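Local coordinates for cystathionine beta-lyase family protein, YNBB B.subtilis ortholog (Clostridium acetobutylicum, PDB 3HVY) that is probably a pyridoxal-phosphate-dependent lyase of the cystathionine beta-lyase and methionine gamma-lyase type, putatively linked to aluminium resistance, at residues Asn45-Lys48 with Val49-Phe53; Thr129-Ile133 with Ile134-Asp138; Ala258-Glu261 with Glu262-Thr265; Gly281-Phe284 with Gly285-Ser289. All blocks are in the same frame, centred on the assembly; numbering follows the deposited sequence.

Overall arrangement
All four contacts are local, joining residues no more than about five positions apart, and they lie in series along the chain without touching. Contact 1 is a turn within helix 18-55, contact 2 the end of helix 131-134, contact 3 the passage from strand 255-259 into helix 261-271, and contact 4 the turn into helix 287-317. Contacts 1 and 4 come closest, with nearest atoms about 7 Å apart, whereas contacts 1 and 2 lie on opposite sides of the chain's centre, their centres about 38 Å apart. Contacts 2 and 4 both touch the third subunit. Lys244 carries the pyridoxal phosphate, and a sodium ion at Asn85 and Asn88 lies about 7 Å from the side chain of Ala52.

Contact 1 (Asn45-Lys48 with Val49-Phe53); sequences NQLK and VLKAF
Leu47 and Lys51 meet one turn apart, where Leu47 CD1 lies 4.1 Å from Lys51 CG and the two side chains run at a slant to each other. The same CG also rests 3.4 Å from Leu47 O, because chi1 of -70° sets it beside the backbone N and points the chain back along the helix. Beneath them the backbone is tight: Lys51 N donates to Leu47 O at 3.0 Å with an N-H...O angle of 170°, and Leu50 N reaches Gln46 O at the same length. Val49 CG2 packs 3.5 Å from Asn45 O, and Ala52 CB sits 3.6 Å from Lys48 O. This regular i to i+4 pattern belongs to the long helix 18-55, whose Val49 and Ala52 side is buried against helix 74-87, while Leu50 and Phe53 meet helix 287-317. The two lysines form the looser, partly exposed side. Lys51 bends at chi3 and its NZ bonds to Ser9 OG of the second subunit. Lys48 instead turns its NZ to Glu227 O of its own chain. Gln46, by contrast, is buried, its OE1 hydrogen-bonded to Thr410 OG1 of the second subunit and its NE2 to Phe295 O of its own chain.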
loop_
_atom_site.group_PDB
_atom_site.type_symbol
_atom_site.label_atom_id
_atom_site.label_comp_id
_atom_site.label_asym_id
_atom_site.label_seq_id
_atom_site.Cartn_x
_atom_site.Cartn_y
_atom_site.Cartn_z
ATOM N N ASN D 45 -6.011 -28.678 11.456
ATOM C CA ASN D 45 -5.468 -27.343 11.564
ATOM C C ASN D 45 -6.265 -26.313 10.779
ATOM O O ASN D 45 -6.427 -25.202 11.236
ATOM C CB ASN D 45 -3.997 -27.348 11.176
ATOM C CG ASN D 45 -3.133 -27.969 12.235
ATOM O OD1 ASN D 45 -3.519 -27.988 13.403
ATOM N ND2 ASN D 45 -1.917 -28.417 11.867
ATOM N N GLN D 46 -6.806 -26.683 9.632
ATOM C CA GLN D 46 -7.633 -25.743 8.926
ATOM C C GLN D 46 -8.855 -25.370 9.775
ATOM O O GLN D 46 -9.283 -24.210 9.810
ATOM C CB GLN D 46 -8.087 -26.304 7.576
ATOM C CG GLN D 46 -8.983 -25.331 6.815
ATOM C CD GLN D 46 -8.192 -24.279 6.125
ATOM O OE1 GLN D 46 -7.658 -24.518 5.048
ATOM N NE2 GLN D 46 -8.096 -23.090 6.739
ATOM N N LEU D 47 -9.449 -26.376 10.395
ATOM C CA LEU D 47 -10.583 -26.195 11.274
ATOM C C LEU D 47 -10.224 -25.388 12.514
ATOM O O LEU D 47 -10.936 -24.499 12.917
ATOM C CB LEU D 47 -11.127 -27.561 11.691
ATOM C CG LEU D 47 -12.312 -27.549 12.672
ATOM C CD1 LEU D 47 -13.558 -26.788 12.092
ATOM C CD2 LEU D 47 -12.672 -28.992 13.033
ATOM N N LYS D 48 -9.085 -25.674 13.123
ATOM C CA LYS D 48 -8.639 -24.873 14.279
ATOM C C LYS D 48 -8.583 -23.357 13.933
ATOM O O LYS D 48 -8.933 -22.478 14.745
ATOM C CB LYS D 48 -7.253 -25.418 14.667
ATOM C CG LYS D 48 -6.437 -24.627 15.611
ATOM C CD LYS D 48 -5.313 -25.488 16.278
ATOM C CE LYS D 48 -4.180 -25.923 15.389
ATOM N NZ LYS D 48 -2.966 -26.526 16.172
ATOM N N VAL D 49 -8.078 -23.040 12.738
ATOM C CA VAL D 49 -7.914 -21.667 12.341
ATOM C C VAL D 49 -9.280 -21.045 12.039
ATOM O O VAL D 49 -9.570 -19.961 12.508
ATOM C CB VAL D 49 -6.879 -21.498 11.147
ATOM C CG1 VAL D 49 -6.875 -20.088 10.656
ATOM C CG2 VAL D 49 -5.429 -21.875 11.625
ATOM N N LEU D 50 -10.119 -21.737 11.291
ATOM C CA LEU D 50 -11.435 -21.242 10.977
ATOM C C LEU D 50 -12.189 -20.922 12.277
ATOM O O LEU D 50 -12.824 -19.854 12.419
ATOM C CB LEU D 50 -12.189 -22.301 10.170
ATOM C CG LEU D 50 -13.633 -21.985 9.797
ATOM C CD1 LEU D 50 -13.683 -20.660 8.979
ATOM C CD2 LEU D 50 -14.297 -23.178 9.061
ATOM N N LYS D 51 -12.155 -21.823 13.244
ATOM C CA LYS D 51 -12.874 -21.557 14.504
ATOM C C LYS D 51 -12.355 -20.296 15.205
ATOM O O LYS D 51 -13.116 -19.539 15.782
ATOM C CB LYS D 51 -12.728 -22.710 15.494
ATOM C CG LYS D 51 -13.438 -23.988 15.142
ATOM C CD LYS D 51 -13.536 -24.926 16.355
ATOM C CE LYS D 51 -12.209 -25.159 17.057
ATOM N NZ LYS D 51 -12.320 -26.154 18.178
ATOM N N ALA D 52 -11.038 -20.119 15.223
ATOM C CA ALA D 52 -10.418 -18.948 15.848
ATOM C C ALA D 52 -10.941 -17.637 15.153
ATOM O O ALA D 52 -11.329 -16.650 15.822
ATOM C CB ALA D 52 -8.901 -19.073 15.792
ATOM N N PHE D 53 -11.003 -17.635 13.819
ATOM C CA PHE D 53 -11.551 -16.487 13.105
ATOM C C PHE D 53 -12.991 -16.174 13.565
ATOM O O PHE D 53 -13.345 -15.039 13.887
ATOM C CB PHE D 53 -11.562 -16.769 11.598
ATOM C CG PHE D 53 -10.302 -16.307 10.852
ATOM C CD1 PHE D 53 -9.118 -17.019 10.923
ATOM C CD2 PHE D 53 -10.342 -15.185 10.044
ATOM C CE1 PHE D 53 -7.996 -16.608 10.234
ATOM C CE2 PHE D 53 -9.229 -14.750 9.337
ATOM C CZ PHE D 53 -8.042 -15.453 9.443
#

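Contact 2 (Thr129-Ile133 with Ile134-Asp138); sequences TLHDI and IGMDD
Met136, a selenomethionine, folds back over His131 after the chain has left the helix. Its CB starts 3.7 Å from His131 O, and CG stays near the same oxygen at 4.0 Å. From there the chain runs on extended, chi2 177°, which carries SE over one face of the imidazole. Met136 SE stands 4.0 Å from the centroid of the His131 ring and 18° off the normal, displaced toward the rim on which CG of His131 is its closest atom at 3.8 Å. The ring itself is held at its far end by NE2 bonding to Pro126 O. Two amides grip His131 O from opposite faces of its carbonyl plane: Gly135 N at 2.9 Å and Met136 N at 3.1 Å. The second is the i+5 bond of a Schellman motif, with Gly135 as the C-prime residue at positive phi. One residue earlier, Ile134 N donates to Leu130 O, and Ile134 CD1 lies 4.1 Å from Leu130 CB. Asp132 forms a salt bridge with Lys140. Leu130 and Ile133 rest on helix 101-111, whereas Ile134 and Met136 face Tyr152 on strand 151-154, one of the two outermost strands of the large mixed sheet within this chain.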
loop_
_atom_site.group_PDB
_atom_site.type_symbol
_atom_site.label_atom_id
_atom_site.label_comp_id
_atom_site.label_asym_id
_atom_site.label_seq_id
_atom_site.Cartn_x
_atom_site.Cartn_y
_atom_site.Cartn_z
ATOM N N THR D 129 22.397 -16.964 13.751
ATOM C CA THR D 129 21.879 -15.625 13.905
ATOM C C THR D 129 21.602 -15.229 15.343
ATOM O O THR D 129 21.474 -14.042 15.617
ATOM C CB THR D 129 20.601 -15.459 13.069
ATOM O OG1 THR D 129 19.605 -16.408 13.509
ATOM C CG2 THR D 129 20.930 -15.707 11.605
ATOM N N LEU D 130 21.550 -16.183 16.271
ATOM C CA LEU D 130 21.367 -15.848 17.684
ATOM C C LEU D 130 22.624 -15.561 18.422
ATOM O O LEU D 130 22.575 -15.167 19.568
ATOM C CB LEU D 130 20.729 -17.002 18.453
ATOM C CG LEU D 130 19.245 -17.192 18.339
ATOM C CD1 LEU D 130 18.869 -17.899 19.636
ATOM C CD2 LEU D 130 18.570 -15.861 18.205
ATOM N N HIS D 131 23.759 -15.789 17.797
ATOM C CA HIS D 131 25.018 -15.709 18.511
ATOM C C HIS D 131 25.316 -14.328 19.015
ATOM O O HIS D 131 25.842 -14.167 20.120
ATOM C CB HIS D 131 26.126 -16.303 17.666
ATOM C CG HIS D 131 25.964 -17.784 17.442
ATOM N ND1 HIS D 131 27.020 -18.609 17.140
ATOM C CD2 HIS D 131 24.871 -18.586 17.522
ATOM C CE1 HIS D 131 26.580 -19.850 17.000
ATOM N NE2 HIS D 131 25.283 -19.869 17.253
ATOM N N ASP D 132 24.949 -13.323 18.239
ATOM C CA ASP D 132 25.133 -11.923 18.692
ATOM C C ASP D 132 24.097 -11.492 19.728
ATOM O O ASP D 132 24.423 -10.666 20.592
ATOM C CB ASP D 132 25.144 -10.957 17.508
ATOM C CG ASP D 132 26.504 -10.945 16.747
ATOM O OD1 ASP D 132 27.553 -11.318 17.314
ATOM O OD2 ASP D 132 26.520 -10.509 15.589
ATOM N N ILE D 133 22.867 -12.036 19.639
ATOM C CA ILE D 133 21.823 -11.809 20.691
ATOM C C ILE D 133 22.360 -12.246 22.069
ATOM O O ILE D 133 22.346 -11.491 23.020
ATOM C CB ILE D 133 20.486 -12.490 20.352
ATOM C CG1 ILE D 133 19.786 -11.686 19.257
ATOM C CG2 ILE D 133 19.531 -12.602 21.614
ATOM C CD1 ILE D 133 18.693 -12.406 18.509
ATOM N N ILE D 134 22.921 -13.444 22.123
ATOM C CA ILE D 134 23.514 -14.013 23.337
ATOM C C ILE D 134 24.801 -13.253 23.752
ATOM O O ILE D 134 25.005 -12.941 24.929
ATOM C CB ILE D 134 23.796 -15.523 23.129
ATOM C CG1 ILE D 134 22.454 -16.244 22.976
ATOM C CG2 ILE D 134 24.655 -16.055 24.276
ATOM C CD1 ILE D 134 22.451 -17.513 22.164
ATOM N N GLY D 135 25.645 -12.954 22.773
ATOM C CA GLY D 135 26.914 -12.245 23.003
ATOM C C GLY D 135 28.052 -13.236 23.077
ATOM O O GLY D 135 28.759 -13.326 24.071
HETATM N N MSE D 136 28.243 -13.984 22.014
HETATM C CA MSE D 136 29.211 -15.047 22.047
HETATM C C MSE D 136 30.614 -14.632 21.733
HETATM O O MSE D 136 31.535 -15.327 22.091
HETATM C CB MSE D 136 28.728 -16.219 21.203
HETATM C CG MSE D 136 27.813 -17.060 22.051
HETATM SE SE MSE D 136 27.164 -18.433 21.027
HETATM C CE MSE D 136 25.565 -18.918 21.923
ATOM N N ASP D 137 30.792 -13.463 21.144
ATOM C CA ASP D 137 32.126 -12.937 20.852
ATOM C C ASP D 137 32.351 -11.652 21.658
ATOM O O ASP D 137 31.749 -10.633 21.367
ATOM C CB ASP D 137 32.232 -12.700 19.338
ATOM C CG ASP D 137 33.545 -12.089 18.922
ATOM O OD1 ASP D 137 34.364 -11.719 19.796
ATOM O OD2 ASP D 137 33.741 -11.958 17.697
ATOM N N ASP D 138 33.227 -11.704 22.655
ATOM C CA ASP D 138 33.475 -10.567 23.536
ATOM C C ASP D 138 34.360 -9.467 22.909
ATOM O O ASP D 138 34.703 -8.490 23.572
ATOM C CB ASP D 138 34.038 -11.046 24.894
HETATM O O HOH W 1 28.900 -10.905 20.468
#

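Contact 3 (Ala258-Glu261 with Glu262-Thr265); sequences AGKE and EYVT
Glu261 and Thr265 meet through their polar ends, Thr265 OG1 standing 2.6 Å from Glu261 OE2. The same hydroxyl lies 3.0 Å from Glu261 O. The carboxylate gets there because the chain of Glu261 bends at chi2, -83°, which brings it forward to the Thr265 side chain. Lys260 CB makes an apolar contact at 3.7 Å with CD2 of the Tyr263 ring, which it meets obliquely. On the buried side Val264 CG2 presses to 3.4 Å from Gly259 N, close against the backbone of the strand end. Lys260 holds the N-cap position of helix 261-271: its carbonyl O receives Val264 N at 3.0 Å, and a weaker bond comes from Tyr263 N. Next in line, Thr265 N donates to Glu261 O at 2.9 Å. The whole is a strand-to-helix junction, the chain turning directly from strand 255-259 of the mixed sheet into the helix. Gly259, just before the cap, has a phi of 155°. Further out, Glu90 OE1 accepts from Glu261 N. Val264 packs on Ser91 and Phe93 of strand 91-95, and Tyr263 lies against Asp236 and Ile237.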
loop_
_atom_site.group_PDB
_atom_site.type_symbol
_atom_site.label_atom_id
_atom_site.label_comp_id
_atom_site.label_asym_id
_atom_site.label_seq_id
_atom_site.Cartn_x
_atom_site.Cartn_y
_atom_site.Cartn_z
ATOM N N ALA D 258 4.045 -15.361 21.232
ATOM C CA ALA D 258 2.832 -15.894 21.837
ATOM C C ALA D 258 3.175 -16.629 23.120
ATOM O O ALA D 258 4.217 -17.276 23.244
ATOM C CB ALA D 258 2.093 -16.839 20.904
ATOM N N GLY D 259 2.260 -16.549 24.071
ATOM C CA GLY D 259 2.467 -17.173 25.376
ATOM C C GLY D 259 1.688 -16.532 26.511
ATOM O O GLY D 259 0.636 -15.915 26.313
ATOM N N LYS D 260 2.211 -16.692 27.718
ATOM C CA LYS D 260 1.638 -16.089 28.884
ATOM C C LYS D 260 1.673 -14.594 28.744
ATOM O O LYS D 260 2.648 -14.052 28.282
ATOM C CB LYS D 260 2.399 -16.556 30.157
ATOM C CG LYS D 260 2.242 -18.078 30.305
ATOM C CD LYS D 260 2.103 -18.599 31.668
ATOM C CE LYS D 260 1.810 -20.120 31.643
ATOM N NZ LYS D 260 0.350 -20.480 31.775
ATOM N N GLU D 261 0.613 -13.929 29.187
ATOM C CA GLU D 261 0.527 -12.484 29.101
ATOM C C GLU D 261 1.735 -11.787 29.739
ATOM O O GLU D 261 2.251 -10.851 29.192
ATOM C CB GLU D 261 -0.765 -11.985 29.712
ATOM C CG GLU D 261 -1.041 -10.474 29.576
ATOM C CD GLU D 261 -0.345 -9.633 30.655
ATOM O OE1 GLU D 261 -0.268 -10.090 31.826
ATOM O OE2 GLU D 261 0.114 -8.500 30.332
ATOM N N GLU D 262 2.181 -12.253 30.874
ATOM C CA GLU D 262 3.307 -11.628 31.533
ATOM C C GLU D 262 4.514 -11.603 30.610
ATOM O O GLU D 262 5.146 -10.590 30.494
ATOM C CB GLU D 262 3.595 -12.362 32.851
ATOM C CG GLU D 262 4.888 -12.005 33.536
ATOM C CD GLU D 262 5.115 -12.794 34.844
ATOM O OE1 GLU D 262 4.335 -13.733 35.153
ATOM O OE2 GLU D 262 6.107 -12.485 35.548
ATOM N N TYR D 263 4.831 -12.721 29.949
ATOM C CA TYR D 263 6.050 -12.815 29.154
ATOM C C TYR D 263 5.923 -12.150 27.778
ATOM O O TYR D 263 6.885 -11.526 27.281
ATOM C CB TYR D 263 6.483 -14.278 29.036
ATOM C CG TYR D 263 6.531 -14.980 30.381
ATOM C CD1 TYR D 263 7.078 -14.350 31.495
ATOM C CD2 TYR D 263 6.046 -16.270 30.539
ATOM C CE1 TYR D 263 7.134 -14.989 32.737
ATOM C CE2 TYR D 263 6.126 -16.941 31.770
ATOM C CZ TYR D 263 6.664 -16.299 32.872
ATOM O OH TYR D 263 6.724 -16.939 34.143
ATOM N N VAL D 264 4.720 -12.176 27.205
ATOM C CA VAL D 264 4.492 -11.513 25.927
ATOM C C VAL D 264 4.579 -10.025 26.181
ATOM O O VAL D 264 5.258 -9.302 25.442
ATOM C CB VAL D 264 3.123 -11.894 25.313
ATOM C CG1 VAL D 264 2.866 -11.082 24.033
ATOM C CG2 VAL D 264 3.106 -13.408 25.019
ATOM N N THR D 265 3.926 -9.547 27.243
ATOM C CA THR D 265 3.970 -8.126 27.539
ATOM C C THR D 265 5.396 -7.611 27.753
ATOM O O THR D 265 5.748 -6.510 27.267
ATOM C CB THR D 265 3.125 -7.800 28.726
ATOM O OG1 THR D 265 1.788 -8.008 28.342
ATOM C CG2 THR D 265 3.288 -6.323 29.182
#

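Contact 4 (Gly281-Phe284 with Gly285-Ser289); sequences GSTF and GVMRS
Gly285 N and Thr283 OG1 are bridged by one water, which accepts from the amide at 2.9 Å and donates to the hydroxyl at 2.6 Å. Gly285 has positive phi, as does Phe284 before it, the mark of the two central residues of a type I' turn. Val286 follows, its N donating to Thr283 O at 3.0 Å in a nearly straight bond of 174°. The isopropyl group packs on the same carbonyl, CG2 lying 3.3 Å from Thr283 O. Its other methyl, CG1, touches Phe284 CB at 4.2 Å. Met287, a selenomethionine, then turns back to Thr283: with chi2 and chi3 both at -51° the chain is doubled up, and its CG comes 3.5 Å from Thr283 OG1 while SE sits 3.8 Å from Thr283 CB. That hydroxyl is also bonded to Asp73 OD2, so it is held by a carboxylate and a water while the selenoether chain passes across it. Arg288 points elsewhere, its NH2 bonding to Asn65 O of the fourth subunit. Ser289 OG closes back on Val286 O at 2.8 Å at the start of the helix. The Phe284 ring stacks on Phe284 of the third subunit and also meets His97 of its own chain. The arrangement is a type I' beta turn from Thr283 to Val286, leading straight into helix 287-317 at a meeting point of subunits in the tetramer.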
loop_
_atom_site.group_PDB
_atom_site.type_symbol
_atom_site.label_atom_id
_atom_site.label_comp_id
_atom_site.label_asym_id
_atom_site.label_seq_id
_atom_site.Cartn_x
_atom_site.Cartn_y
_atom_site.Cartn_z
ATOM N N GLY D 281 1.463 1.465 17.356
ATOM C CA GLY D 281 2.047 0.782 16.207
ATOM C C GLY D 281 1.053 0.568 15.103
ATOM O O GLY D 281 0.404 -0.465 15.097
ATOM N N SER D 282 0.961 1.518 14.162
ATOM C CA SER D 282 0.085 1.308 13.025
ATOM C C SER D 282 0.703 0.227 12.111
ATOM O O SER D 282 1.888 -0.111 12.239
ATOM C CB SER D 282 -0.177 2.595 12.265
ATOM O OG SER D 282 1.046 3.198 11.953
ATOM N N THR D 283 -0.099 -0.252 11.160
ATOM C CA THR D 283 0.217 -1.509 10.492
ATOM C C THR D 283 0.270 -1.434 8.975
ATOM O O THR D 283 0.197 -2.436 8.292
ATOM C CB THR D 283 -0.699 -2.621 10.999
ATOM O OG1 THR D 283 -2.077 -2.219 10.862
ATOM C CG2 THR D 283 -0.398 -2.873 12.491
ATOM N N PHE D 284 0.446 -0.230 8.447
ATOM C CA PHE D 284 0.788 -0.061 7.031
ATOM C C PHE D 284 -0.174 -0.660 6.004
ATOM O O PHE D 284 0.211 -0.823 4.867
ATOM C CB PHE D 284 2.206 -0.597 6.789
ATOM C CG PHE D 284 3.211 -0.143 7.815
ATOM C CD1 PHE D 284 3.689 1.152 7.802
ATOM C CD2 PHE D 284 3.641 -1.000 8.801
ATOM C CE1 PHE D 284 4.621 1.572 8.755
ATOM C CE2 PHE D 284 4.567 -0.583 9.765
ATOM C CZ PHE D 284 5.043 0.724 9.738
ATOM N N GLY D 285 -1.416 -0.947 6.389
ATOM C CA GLY D 285 -2.389 -1.597 5.520
ATOM C C GLY D 285 -2.149 -3.094 5.283
ATOM O O GLY D 285 -2.768 -3.681 4.410
ATOM N N VAL D 286 -1.271 -3.735 6.053
ATOM C CA VAL D 286 -1.007 -5.162 5.847
ATOM C C VAL D 286 -2.033 -6.140 6.445
ATOM O O VAL D 286 -1.917 -7.349 6.236
ATOM C CB VAL D 286 0.422 -5.566 6.311
ATOM C CG1 VAL D 286 1.422 -4.626 5.703
ATOM C CG2 VAL D 286 0.555 -5.643 7.875
HETATM N N MSE D 287 -3.036 -5.656 7.168
HETATM C CA MSE D 287 -3.844 -6.584 7.969
HETATM C C MSE D 287 -4.582 -7.628 7.110
HETATM O O MSE D 287 -4.558 -8.820 7.439
HETATM C CB MSE D 287 -4.804 -5.844 8.918
HETATM C CG MSE D 287 -4.133 -4.954 9.977
HETATM SE SE MSE D 287 -2.711 -5.846 11.017
HETATM C CE MSE D 287 -3.760 -7.361 11.488
ATOM N N ARG D 288 -5.230 -7.237 6.007
ATOM C CA ARG D 288 -5.928 -8.251 5.199
ATOM C C ARG D 288 -4.958 -9.400 4.822
ATOM O O ARG D 288 -5.268 -10.550 4.951
ATOM C CB ARG D 288 -6.543 -7.608 3.952
ATOM C CG ARG D 288 -7.324 -8.541 3.077
ATOM C CD ARG D 288 -7.868 -7.871 1.793
ATOM N NE ARG D 288 -8.961 -6.944 2.115
ATOM C CZ ARG D 288 -8.863 -5.614 2.087
ATOM N NH1 ARG D 288 -7.746 -5.018 1.699
ATOM N NH2 ARG D 288 -9.892 -4.866 2.416
ATOM N N SER D 289 -3.747 -9.063 4.393
ATOM C CA SER D 289 -2.817 -10.072 3.942
ATOM C C SER D 289 -2.387 -10.983 5.086
ATOM O O SER D 289 -2.177 -12.182 4.861
ATOM C CB SER D 289 -1.629 -9.413 3.241
ATOM O OG SER D 289 -0.737 -8.827 4.198
HETATM O O HOH W 2 -3.128 -1.142 8.747
#